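Local coordinates for protein putative NAD dependent dehydrogenase (Micromonospora echinospora, PDB 6NOR) that binds NAD in a Rossmann-type domain and probably acts as an oxidoreductase in the biosynthesis of the antibiotic gentamicin, at residues A[97-102]-A[117-122]; A[123-128]-A[339-344]; A[305-308]-A[312-315]. One frame throughout, in Å; residues are numbered along the deposited sequence.

Interaction 1: A[97-102]-A[117-122]; sequences THEPIA and PLVLST. With NAD (nicotinamide-adenine-dinucleotide), chain G.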
loop_
_atom_site.group_PDB
_atom_site.type_symbol
_atom_site.label_atom_id
_atom_site.label_comp_id
_atom_site.label_asym_id
_atom_site.label_seq_id
_atom_site.Cartn_x
_atom_site.Cartn_y
_atom_site.Cartn_z
ATOM N N THR A 97 -18.586 -3.333 -36.745
ATOM C CA THR A 97 -17.962 -3.374 -38.057
ATOM C C THR A 97 -16.891 -4.470 -38.147
ATOM O O THR A 97 -16.438 -4.798 -39.229
ATOM C CB THR A 97 -17.336 -2.009 -38.428
ATOM O OG1 THR A 97 -16.232 -1.736 -37.563
ATOM C CG2 THR A 97 -18.361 -0.881 -38.307
ATOM N N HIS A 98 -16.497 -5.055 -37.021
ATOM C CA HIS A 98 -15.436 -6.071 -37.027
ATOM C C HIS A 98 -15.708 -7.262 -37.935
ATOM O O HIS A 98 -14.843 -7.670 -38.706
ATOM C CB HIS A 98 -15.188 -6.606 -35.608
ATOM C CG HIS A 98 -14.531 -5.621 -34.708
ATOM N ND1 HIS A 98 -14.280 -5.879 -33.380
ATOM C CD2 HIS A 98 -14.083 -4.368 -34.940
ATOM C CE1 HIS A 98 -13.705 -4.827 -32.835
ATOM N NE2 HIS A 98 -13.572 -3.898 -33.763
ATOM N N GLU A 99 -16.889 -7.844 -37.838
ATOM C CA GLU A 99 -17.170 -9.041 -38.632
ATOM C C GLU A 99 -17.137 -8.803 -40.163
ATOM O O GLU A 99 -16.482 -9.554 -40.859
ATOM C CB GLU A 99 -18.510 -9.656 -38.216
ATOM C CG GLU A 99 -18.682 -11.116 -38.639
ATOM C CD GLU A 99 -19.159 -11.263 -40.073
ATOM O OE1 GLU A 99 -19.905 -10.375 -40.538
ATOM O OE2 GLU A 99 -18.779 -12.254 -40.739
ATOM N N PRO A 100 -17.848 -7.782 -40.687
ATOM C CA PRO A 100 -17.752 -7.582 -42.141
ATOM C C PRO A 100 -16.320 -7.296 -42.608
ATOM O O PRO A 100 -15.858 -7.850 -43.606
ATOM C CB PRO A 100 -18.625 -6.353 -42.403
ATOM C CG PRO A 100 -19.432 -6.154 -41.173
ATOM C CD PRO A 100 -18.748 -6.803 -40.041
ATOM N N ILE A 101 -15.629 -6.430 -41.881
ATOM C CA ILE A 101 -14.295 -6.023 -42.278
ATOM C C ILE A 101 -13.321 -7.196 -42.207
ATOM O O ILE A 101 -12.557 -7.426 -43.139
ATOM C CB ILE A 101 -13.801 -4.846 -41.415
ATOM C CG1 ILE A 101 -14.552 -3.572 -41.804
ATOM C CG2 ILE A 101 -12.321 -4.615 -41.602
ATOM C CD1 ILE A 101 -14.178 -2.352 -40.957
ATOM N N ALA A 102 -13.360 -7.956 -41.120
ATOM C CA ALA A 102 -12.464 -9.105 -40.994
ATOM C C ALA A 102 -12.802 -10.198 -41.976
ATOM O O ALA A 102 -11.918 -10.924 -42.399
ATOM C CB ALA A 102 -12.494 -9.666 -39.580
ATOM N N PRO A 117 -14.126 -6.324 -28.915
ATOM C CA PRO A 117 -14.481 -7.743 -28.881
ATOM C C PRO A 117 -14.393 -8.310 -30.283
ATOM O O PRO A 117 -14.699 -7.580 -31.219
ATOM C CB PRO A 117 -15.926 -7.737 -28.363
ATOM C CG PRO A 117 -16.474 -6.440 -28.825
ATOM C CD PRO A 117 -15.317 -5.460 -28.857
ATOM N N LEU A 118 -13.952 -9.555 -30.429
ATOM C CA LEU A 118 -13.727 -10.128 -31.757
ATOM C C LEU A 118 -14.938 -9.847 -32.642
ATOM O O LEU A 118 -14.847 -9.084 -33.584
ATOM C CB LEU A 118 -13.453 -11.635 -31.672
ATOM C CG LEU A 118 -13.137 -12.296 -33.014
ATOM C CD1 LEU A 118 -11.967 -11.611 -33.620
ATOM C CD2 LEU A 118 -12.857 -13.800 -32.901
ATOM N N VAL A 119 -16.070 -10.440 -32.286
ATOM C CA VAL A 119 -17.345 -10.217 -32.941
ATOM C C VAL A 119 -18.432 -10.202 -31.873
ATOM O O VAL A 119 -18.140 -10.322 -30.697
ATOM C CB VAL A 119 -17.655 -11.314 -33.941
ATOM C CG1 VAL A 119 -16.723 -11.207 -35.160
ATOM C CG2 VAL A 119 -17.523 -12.645 -33.256
ATOM N N LEU A 120 -19.692 -10.078 -32.271
ATOM C CA LEU A 120 -20.747 -9.931 -31.275
ATOM C C LEU A 120 -21.684 -11.130 -31.176
ATOM O O LEU A 120 -22.732 -11.042 -30.560
ATOM C CB LEU A 120 -21.549 -8.665 -31.567
ATOM C CG LEU A 120 -20.667 -7.410 -31.561
ATOM C CD1 LEU A 120 -21.405 -6.226 -32.188
ATOM C CD2 LEU A 120 -20.166 -7.103 -30.131
ATOM N N SER A 121 -21.311 -12.251 -31.770
ATOM C CA SER A 121 -22.114 -13.458 -31.638
ATOM C C SER A 121 -21.228 -14.686 -31.744
ATOM O O SER A 121 -20.168 -14.650 -32.362
ATOM C CB SER A 121 -23.228 -13.488 -32.684
ATOM O OG SER A 121 -22.718 -13.777 -33.974
ATOM N N THR A 122 -21.641 -15.760 -31.094
ATOM C CA THR A 122 -20.871 -16.993 -31.095
ATOM C C THR A 122 -20.729 -17.555 -32.505
ATOM O O THR A 122 -19.658 -18.009 -32.890
ATOM C CB THR A 122 -21.516 -18.028 -30.176
ATOM O OG1 THR A 122 -21.453 -17.536 -28.835
ATOM C CG2 THR A 122 -20.791 -19.367 -30.258
HETATM P PA NAD G . -12.385 5.221 -31.839
HETATM O O1A NAD G . -13.812 5.819 -31.887
HETATM O O2A NAD G . -11.403 6.082 -31.139
HETATM O O5B NAD G . -11.879 4.983 -33.305
HETATM C C5B NAD G . -12.723 4.299 -34.214
HETATM C C4B NAD G . -12.179 4.639 -35.627
HETATM O O4B NAD G . -12.689 3.848 -36.527
HETATM C C3B NAD G . -12.625 6.034 -36.000
HETATM O O3B NAD G . -11.543 6.709 -36.484
HETATM C C2B NAD G . -13.686 5.811 -37.113
HETATM O O2B NAD G . -13.651 6.963 -38.032
HETATM C C1B NAD G . -13.238 4.775 -37.697
HETATM N N9A NAD G . -14.260 3.997 -38.372
HETATM C C8A NAD G . -15.558 3.808 -38.060
HETATM N N7A NAD G . -16.083 2.959 -38.976
HETATM C C5A NAD G . -15.122 2.632 -39.842
HETATM C C6A NAD G . -15.116 1.834 -40.948
HETATM N N6A NAD G . -16.172 1.119 -41.466
HETATM N N1A NAD G . -13.999 1.663 -41.640
HETATM C C2A NAD G . -12.862 2.301 -41.271
HETATM N N3A NAD G . -12.871 3.102 -40.178
HETATM C C4A NAD G . -13.991 3.264 -39.464
HETATM O O3 NAD G . -12.498 3.838 -31.145
HETATM P PN NAD G . -11.338 2.983 -30.466
HETATM O O1N NAD G . -10.023 3.056 -31.172
HETATM O O2N NAD G . -11.197 3.387 -29.009
HETATM O O5D NAD G . -11.836 1.489 -30.525
HETATM C C5D NAD G . -11.728 0.734 -31.716
HETATM C C4D NAD G . -11.683 -0.766 -31.360
HETATM O O4D NAD G . -10.708 -1.056 -30.547
HETATM C C3D NAD G . -12.980 -1.180 -30.603
HETATM O O3D NAD G . -13.354 -2.365 -31.026
HETATM C C2D NAD G . -12.557 -1.182 -29.118
HETATM O O2D NAD G . -13.435 -2.112 -28.353
HETATM C C1D NAD G . -11.320 -1.590 -29.156
HETATM N N1N NAD G . -10.540 -1.088 -28.064
HETATM C C2N NAD G . -9.625 -1.940 -27.457
HETATM C C3N NAD G . -8.838 -1.507 -26.388
HETATM C C7N NAD G . -7.866 -2.520 -25.758
HETATM O O7N NAD G . -7.246 -2.231 -24.803
HETATM N N7N NAD G . -7.751 -3.819 -26.326
HETATM C C4N NAD G . -8.949 -0.228 -25.892
HETATM C C5N NAD G . -9.858 0.637 -26.503
HETATM C C6N NAD G . -10.658 0.197 -27.592
#
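His98 ND1 is gripped by two consecutive carbonyls of the loop that follows strand 111-114. The shorter bond runs from His98 ND1 to Pro117 O, 2.8 Å, the bond moderately bent (N-H...O 146°) and the oxygen close to the imidazole plane. The second, from His98 ND1 to Leu118 O, is longer at 3.3 Å, and the donor sits above the plane of that carbonyl, off its lone pairs; the N-H favours Pro117 O. At the other end of the imidazole, NE2 is hydrogen-bonded to Thr93 O, so both ring nitrogens are held by backbone oxygens. With CG anti to the carbonyl carbon (chi1 -71°), the ring drops from the first turn of helix 98-107 onto the loop, and His98 CB lies 3.2 Å from Leu118 O. The edge also meets the cofactor: His98 CE1 lies 3.1 Å from O3D of the NAD nicotinamide ribose. Pro117, which follows a cis peptide bond, brings its CD to 3.9 Å from NAD O2D, and Lys116 O and Glu115 OE1 bind NAD as well. At the next residue of the helix the contact becomes apolar: Val119 CG1 touches Glu99 CB at 3.9 Å, while the Glu99 chain bends so that its carboxylate leads away from the loop. Val119 also packs on His124, Ala125 and Leu128 of helix 122-134. Within this Rossmann-type domain the histidine thus ties the start of one helix to the loop beside the ribose; carbonyl oxygens at both nitrogens fix the ring's orientation and set its CE1 edge beside the ribose hydroxyl O3D.

Interaction 2: A[123-128]-A[339-344]; sequences GHARQL and AVVETL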
loop_
_atom_site.group_PDB
_atom_site.type_symbol
_atom_site.label_atom_id
_atom_site.label_comp_id
_atom_site.label_asym_id
_atom_site.label_seq_id
_atom_site.Cartn_x
_atom_site.Cartn_y
_atom_site.Cartn_z
ATOM N N GLY A 123 -21.808 -17.495 -33.277
ATOM C CA GLY A 123 -21.784 -17.939 -34.663
ATOM C C GLY A 123 -20.723 -17.261 -35.501
ATOM O O GLY A 123 -19.909 -17.910 -36.150
ATOM N N HIS A 124 -20.724 -15.940 -35.468
ATOM C CA HIS A 124 -19.740 -15.150 -36.194
ATOM C C HIS A 124 -18.323 -15.508 -35.809
ATOM O O HIS A 124 -17.441 -15.500 -36.641
ATOM C CB HIS A 124 -19.960 -13.670 -35.942
ATOM C CG HIS A 124 -21.181 -13.126 -36.602
ATOM N ND1 HIS A 124 -21.715 -11.897 -36.283
ATOM C CD2 HIS A 124 -21.980 -13.649 -37.557
ATOM C CE1 HIS A 124 -22.789 -11.685 -37.022
ATOM N NE2 HIS A 124 -22.974 -12.735 -37.798
ATOM N N ALA A 125 -18.110 -15.837 -34.544
ATOM C CA ALA A 125 -16.758 -16.110 -34.074
ATOM C C ALA A 125 -16.295 -17.452 -34.587
ATOM O O ALA A 125 -15.186 -17.572 -35.076
ATOM C CB ALA A 125 -16.680 -16.072 -32.540
ATOM N N ARG A 126 -17.141 -18.462 -34.467
ATOM C CA ARG A 126 -16.795 -19.777 -34.984
ATOM C C ARG A 126 -16.593 -19.748 -36.501
ATOM O O ARG A 126 -15.712 -20.413 -37.023
ATOM C CB ARG A 126 -17.867 -20.809 -34.623
ATOM C CG ARG A 126 -17.999 -21.058 -33.151
ATOM C CD ARG A 126 -19.029 -22.131 -32.886
ATOM N NE ARG A 126 -19.100 -22.543 -31.492
ATOM C CZ ARG A 126 -18.487 -23.606 -30.987
ATOM N NH1 ARG A 126 -17.718 -24.361 -31.752
ATOM N NH2 ARG A 126 -18.630 -23.901 -29.704
ATOM N N GLN A 127 -17.402 -18.956 -37.196
ATOM C CA GLN A 127 -17.364 -18.912 -38.657
ATOM C C GLN A 127 -16.203 -18.106 -39.190
ATOM O O GLN A 127 -15.607 -18.457 -40.206
ATOM C CB GLN A 127 -18.693 -18.374 -39.184
ATOM C CG GLN A 127 -19.797 -19.373 -38.889
ATOM C CD GLN A 127 -21.175 -18.808 -39.042
ATOM O OE1 GLN A 127 -21.420 -17.974 -39.893
ATOM N NE2 GLN A 127 -22.090 -19.273 -38.224
ATOM N N LEU A 128 -15.869 -17.030 -38.503
ATOM C CA LEU A 128 -14.676 -16.273 -38.844
ATOM C C LEU A 128 -13.430 -17.133 -38.636
ATOM O O LEU A 128 -12.525 -17.170 -39.461
ATOM C CB LEU A 128 -14.594 -15.038 -37.987
ATOM C CG LEU A 128 -14.009 -13.766 -38.561
ATOM C CD1 LEU A 128 -14.583 -13.493 -39.918
ATOM C CD2 LEU A 128 -14.355 -12.634 -37.606
ATOM N N ALA A 339 -14.684 -18.873 -26.595
ATOM C CA ALA A 339 -15.110 -19.135 -25.238
ATOM C C ALA A 339 -15.550 -17.838 -24.544
ATOM O O ALA A 339 -16.533 -17.825 -23.820
ATOM C CB ALA A 339 -14.006 -19.821 -24.462
ATOM N N VAL A 340 -14.835 -16.742 -24.783
ATOM C CA VAL A 340 -15.202 -15.466 -24.173
ATOM C C VAL A 340 -16.535 -14.970 -24.723
ATOM O O VAL A 340 -17.388 -14.513 -23.974
ATOM C CB VAL A 340 -14.130 -14.384 -24.404
ATOM C CG1 VAL A 340 -14.637 -13.043 -23.962
ATOM C CG2 VAL A 340 -12.849 -14.733 -23.680
ATOM N N VAL A 341 -16.713 -15.060 -26.041
ATOM C CA VAL A 341 -17.937 -14.563 -26.660
ATOM C C VAL A 341 -19.181 -15.283 -26.108
ATOM O O VAL A 341 -20.201 -14.654 -25.858
ATOM C CB VAL A 341 -17.899 -14.694 -28.212
ATOM C CG1 VAL A 341 -19.235 -14.343 -28.806
ATOM C CG2 VAL A 341 -16.826 -13.783 -28.808
ATOM N N GLU A 342 -19.106 -16.588 -25.901
ATOM C CA GLU A 342 -20.296 -17.275 -25.424
ATOM C C GLU A 342 -20.533 -17.036 -23.940
ATOM O O GLU A 342 -21.680 -17.011 -23.498
ATOM C CB GLU A 342 -20.249 -18.775 -25.718
ATOM C CG GLU A 342 -18.950 -19.458 -25.482
ATOM C CD GLU A 342 -18.807 -20.699 -26.353
ATOM O OE1 GLU A 342 -19.426 -20.736 -27.436
ATOM O OE2 GLU A 342 -18.089 -21.642 -25.952
ATOM N N THR A 343 -19.466 -16.824 -23.180
ATOM C CA THR A 343 -19.639 -16.426 -21.800
ATOM C C THR A 343 -20.386 -15.106 -21.714
ATOM O O THR A 343 -21.328 -14.983 -20.945
ATOM C CB THR A 343 -18.318 -16.294 -21.062
ATOM O OG1 THR A 343 -17.611 -17.540 -21.123
ATOM C CG2 THR A 343 -18.610 -15.978 -19.600
ATOM N N LEU A 344 -20.002 -14.133 -22.534
ATOM C CA LEU A 344 -20.677 -12.833 -22.503
ATOM C C LEU A 344 -22.124 -12.923 -22.964
ATOM O O LEU A 344 -22.993 -12.221 -22.438
ATOM C CB LEU A 344 -19.951 -11.806 -23.374
ATOM C CG LEU A 344 -18.536 -11.378 -22.974
ATOM C CD1 LEU A 344 -18.019 -10.327 -23.944
ATOM C CD2 LEU A 344 -18.534 -10.849 -21.568
#
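The guanidinium of Arg126 meets the carboxylate of Glu342 obliquely, the two planes 41° apart. Arg126 NH2 and Glu342 OE1 are 4.0 Å apart, a long salt bridge that acts by charge attraction and not by a hydrogen bond. The two side chains cross at about a right angle: Arg126 is extended from CG to NE and brings its end nearer to helix 334-353, whereas Glu342, extended beyond CG, carries OE1 out to the Arg126 end. Deeper in, Ala125 and Val341 point their side chains at each other, and Ala125 CB meets Val341 CG2 at 4.4 Å. A light apolar contact on the buried side thus accompanies an ion pair nearer the surface. The backbones stay apart, with Ala125 CA and Val341 CA, the nearest such pair, separated by 7.7 Å. Helix 122-134 belongs to the Rossmann domain and packs through Leu128 on Ala102 and Ile106 of helix 98-107; helix 334-353 rests through Val340 and Val341 on Trp200 of helix 199-209, and through Thr343 on Ile215 and Val218 of strand 215-223.

Interaction 3: A[305-308]-A[312-315]; sequences WEWI and GYVH. With NAD (nicotinamide-adenine-dinucleotide), chain G.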
loop_
_atom_site.group_PDB
_atom_site.type_symbol
_atom_site.label_atom_id
_atom_site.label_comp_id
_atom_site.label_asym_id
_atom_site.label_seq_id
_atom_site.Cartn_x
_atom_site.Cartn_y
_atom_site.Cartn_z
ATOM N N TRP A 305 3.781 4.425 -15.669
ATOM C CA TRP A 305 4.953 4.449 -16.544
ATOM C C TRP A 305 4.767 3.361 -17.598
ATOM O O TRP A 305 4.146 2.348 -17.325
ATOM C CB TRP A 305 6.259 4.246 -15.755
ATOM C CG TRP A 305 6.272 3.013 -14.898
ATOM C CD1 TRP A 305 5.737 2.883 -13.645
ATOM C CD2 TRP A 305 6.879 1.750 -15.206
ATOM N NE1 TRP A 305 5.947 1.603 -13.173
ATOM C CE2 TRP A 305 6.642 0.894 -14.116
ATOM C CE3 TRP A 305 7.587 1.261 -16.312
ATOM C CZ2 TRP A 305 7.087 -0.425 -14.095
ATOM C CZ3 TRP A 305 8.018 -0.050 -16.299
ATOM C CH2 TRP A 305 7.768 -0.878 -15.198
ATOM N N GLU A 306 5.297 3.597 -18.796
ATOM C CA GLU A 306 5.201 2.688 -19.935
ATOM C C GLU A 306 3.841 2.014 -20.079
ATOM O O GLU A 306 3.748 0.788 -20.115
ATOM C CB GLU A 306 6.301 1.625 -19.851
ATOM C CG GLU A 306 7.683 2.145 -20.200
ATOM C CD GLU A 306 8.737 1.051 -20.369
ATOM O OE1 GLU A 306 8.560 -0.074 -19.858
ATOM O OE2 GLU A 306 9.767 1.328 -21.017
ATOM N N TRP A 307 2.785 2.811 -20.191
ATOM C CA TRP A 307 1.445 2.255 -20.127
ATOM C C TRP A 307 1.152 1.294 -21.284
ATOM O O TRP A 307 0.437 0.319 -21.110
ATOM C CB TRP A 307 0.399 3.380 -20.047
ATOM C CG TRP A 307 0.136 4.159 -21.289
ATOM C CD1 TRP A 307 0.726 5.332 -21.672
ATOM C CD2 TRP A 307 -0.825 3.846 -22.302
ATOM N NE1 TRP A 307 0.204 5.753 -22.874
ATOM C CE2 TRP A 307 -0.753 4.861 -23.277
ATOM C CE3 TRP A 307 -1.735 2.803 -22.477
ATOM C CZ2 TRP A 307 -1.549 4.859 -24.418
ATOM C CZ3 TRP A 307 -2.527 2.800 -23.606
ATOM C CH2 TRP A 307 -2.423 3.817 -24.571
ATOM N N ILE A 308 1.743 1.538 -22.449
ATOM C CA ILE A 308 1.505 0.683 -23.598
ATOM C C ILE A 308 2.149 -0.682 -23.437
ATOM O O ILE A 308 1.493 -1.700 -23.589
ATOM C CB ILE A 308 2.011 1.324 -24.881
ATOM C CG1 ILE A 308 1.248 2.622 -25.158
ATOM C CG2 ILE A 308 1.846 0.371 -26.031
ATOM C CD1 ILE A 308 1.627 3.303 -26.484
ATOM N N GLY A 312 0.412 -4.694 -22.142
ATOM C CA GLY A 312 0.578 -5.879 -22.959
ATOM C C GLY A 312 0.523 -5.712 -24.478
ATOM O O GLY A 312 0.652 -6.700 -25.195
ATOM N N TYR A 313 0.334 -4.491 -24.976
ATOM C CA TYR A 313 0.152 -4.294 -26.416
ATOM C C TYR A 313 1.386 -4.691 -27.211
ATOM O O TYR A 313 1.276 -5.263 -28.295
ATOM C CB TYR A 313 -0.193 -2.852 -26.740
ATOM C CG TYR A 313 -1.481 -2.393 -26.149
ATOM C CD1 TYR A 313 -2.685 -2.889 -26.603
ATOM C CD2 TYR A 313 -1.498 -1.450 -25.134
ATOM C CE1 TYR A 313 -3.861 -2.470 -26.052
ATOM C CE2 TYR A 313 -2.660 -1.024 -24.587
ATOM C CZ TYR A 313 -3.841 -1.535 -25.039
ATOM O OH TYR A 313 -4.997 -1.090 -24.478
ATOM N N VAL A 314 2.554 -4.382 -26.659
ATOM C CA VAL A 314 3.820 -4.648 -27.316
ATOM C C VAL A 314 4.041 -6.162 -27.458
ATOM O O VAL A 314 4.361 -6.646 -28.528
ATOM C CB VAL A 314 4.986 -3.973 -26.542
ATOM C CG1 VAL A 314 6.331 -4.399 -27.076
ATOM C CG2 VAL A 314 4.866 -2.483 -26.641
ATOM N N HIS A 315 3.819 -6.911 -26.394
ATOM C CA HIS A 315 4.013 -8.358 -26.420
ATOM C C HIS A 315 2.999 -9.074 -27.310
ATOM O O HIS A 315 3.343 -10.002 -28.022
ATOM C CB HIS A 315 3.966 -8.925 -25.001
ATOM C CG HIS A 315 5.155 -8.543 -24.181
ATOM N ND1 HIS A 315 5.258 -7.323 -23.546
ATOM C CD2 HIS A 315 6.316 -9.197 -23.940
ATOM C CE1 HIS A 315 6.430 -7.247 -22.941
ATOM N NE2 HIS A 315 7.089 -8.370 -23.162
HETATM P PA NAD G . -12.385 5.221 -31.839
HETATM O O1A NAD G . -13.812 5.819 -31.887
HETATM O O2A NAD G . -11.403 6.082 -31.139
HETATM O O5B NAD G . -11.879 4.983 -33.305
HETATM C C5B NAD G . -12.723 4.299 -34.214
HETATM C C4B NAD G . -12.179 4.639 -35.627
HETATM O O4B NAD G . -12.689 3.848 -36.527
HETATM C C3B NAD G . -12.625 6.034 -36.000
HETATM O O3B NAD G . -11.543 6.709 -36.484
HETATM C C2B NAD G . -13.686 5.811 -37.113
HETATM O O2B NAD G . -13.651 6.963 -38.032
HETATM C C1B NAD G . -13.238 4.775 -37.697
HETATM N N9A NAD G . -14.260 3.997 -38.372
HETATM C C8A NAD G . -15.558 3.808 -38.060
HETATM N N7A NAD G . -16.083 2.959 -38.976
HETATM C C5A NAD G . -15.122 2.632 -39.842
HETATM C C6A NAD G . -15.116 1.834 -40.948
HETATM N N6A NAD G . -16.172 1.119 -41.466
HETATM N N1A NAD G . -13.999 1.663 -41.640
HETATM C C2A NAD G . -12.862 2.301 -41.271
HETATM N N3A NAD G . -12.871 3.102 -40.178
HETATM C C4A NAD G . -13.991 3.264 -39.464
HETATM O O3 NAD G . -12.498 3.838 -31.145
HETATM P PN NAD G . -11.338 2.983 -30.466
HETATM O O1N NAD G . -10.023 3.056 -31.172
HETATM O O2N NAD G . -11.197 3.387 -29.009
HETATM O O5D NAD G . -11.836 1.489 -30.525
HETATM C C5D NAD G . -11.728 0.734 -31.716
HETATM C C4D NAD G . -11.683 -0.766 -31.360
HETATM O O4D NAD G . -10.708 -1.056 -30.547
HETATM C C3D NAD G . -12.980 -1.180 -30.603
HETATM O O3D NAD G . -13.354 -2.365 -31.026
HETATM C C2D NAD G . -12.557 -1.182 -29.118
HETATM O O2D NAD G . -13.435 -2.112 -28.353
HETATM C C1D NAD G . -11.320 -1.590 -29.156
HETATM N N1N NAD G . -10.540 -1.088 -28.064
HETATM C C2N NAD G . -9.625 -1.940 -27.457
HETATM C C3N NAD G . -8.838 -1.507 -26.388
HETATM C C7N NAD G . -7.866 -2.520 -25.758
HETATM O O7N NAD G . -7.246 -2.231 -24.803
HETATM N N7N NAD G . -7.751 -3.819 -26.326
HETATM C C4N NAD G . -8.949 -0.228 -25.892
HETATM C C5N NAD G . -9.858 0.637 -26.503
HETATM C C6N NAD G . -10.658 0.197 -27.592
#
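Tyr313 and Ile308 meet at about a right angle, the isoleucine's CG2 branch set against the root of the tyrosine: Ile308 CG2 is 3.9 Å from Tyr313 CB and equally near the ring atom CD2. That branch stands anti to the backbone N of Ile308 (chi1 -63° for CG1), which sets the methyl against helix 313-326, where it also reaches Val314 CG2 at 4.2 Å. The other branch goes to the indole of Trp307: Ile308 CG1 lies over the centre of one face, 3.5 Å above the ring plane. Trp307 itself crosses Tyr313 obliquely, Trp307 CZ3 approaching Tyr313 CE2 at 4.0 Å, while its ring meets Trp294 edge-to-face and packs on Phe34 and Val38 of helix 34-44. The short helix 307-310 ends in a Schellman motif at Gly312, whose positive phi (97°) ends the first helix; the same glycine is the N-cap of helix 313-326. Tyr313 N gives a weak hydrogen bond back to Ile308 O, 3.3 Å. The same oxygen lies at the edge of the tyrosine ring, near its plane. From the first turn of the second helix, the ring projects into the NAD pocket, and Tyr313 OH donates to the nicotinamide carboxamide oxygen, NAD O7N, at 2.5 Å. This oxygen too lies in the plane of the ring, and the Tyr313 side chain packs on Met35 and Asn144, two other residues of the NAD site. At the subunit interface, Glu306 OE1 forms a salt bridge with Arg309 of the second subunit.

Overall arrangement
Interactions 1 and 2 are neighbours, their centres 9 Å apart. Segments 97-102, 117-122 and 123-128 come in succession along the chain, then both segments of interaction 3, and last 339-344. Val119 and Thr122 touch Ala125 and Glu342 of interaction 2. Together they join helices 98-107, 122-134 and 334-353, so that a helix from near the C-terminus packs against the Rossmann domain. Interaction 3 lies on the opposite side of the chain's centre, about 25 Å from interaction 1 between centres, on helices 307-310 and 313-326. NAD bridges the gap: interaction 1 meets its nicotinamide ribose and interaction 3 its carboxamide, while interaction 2 lies farther from the cofactor.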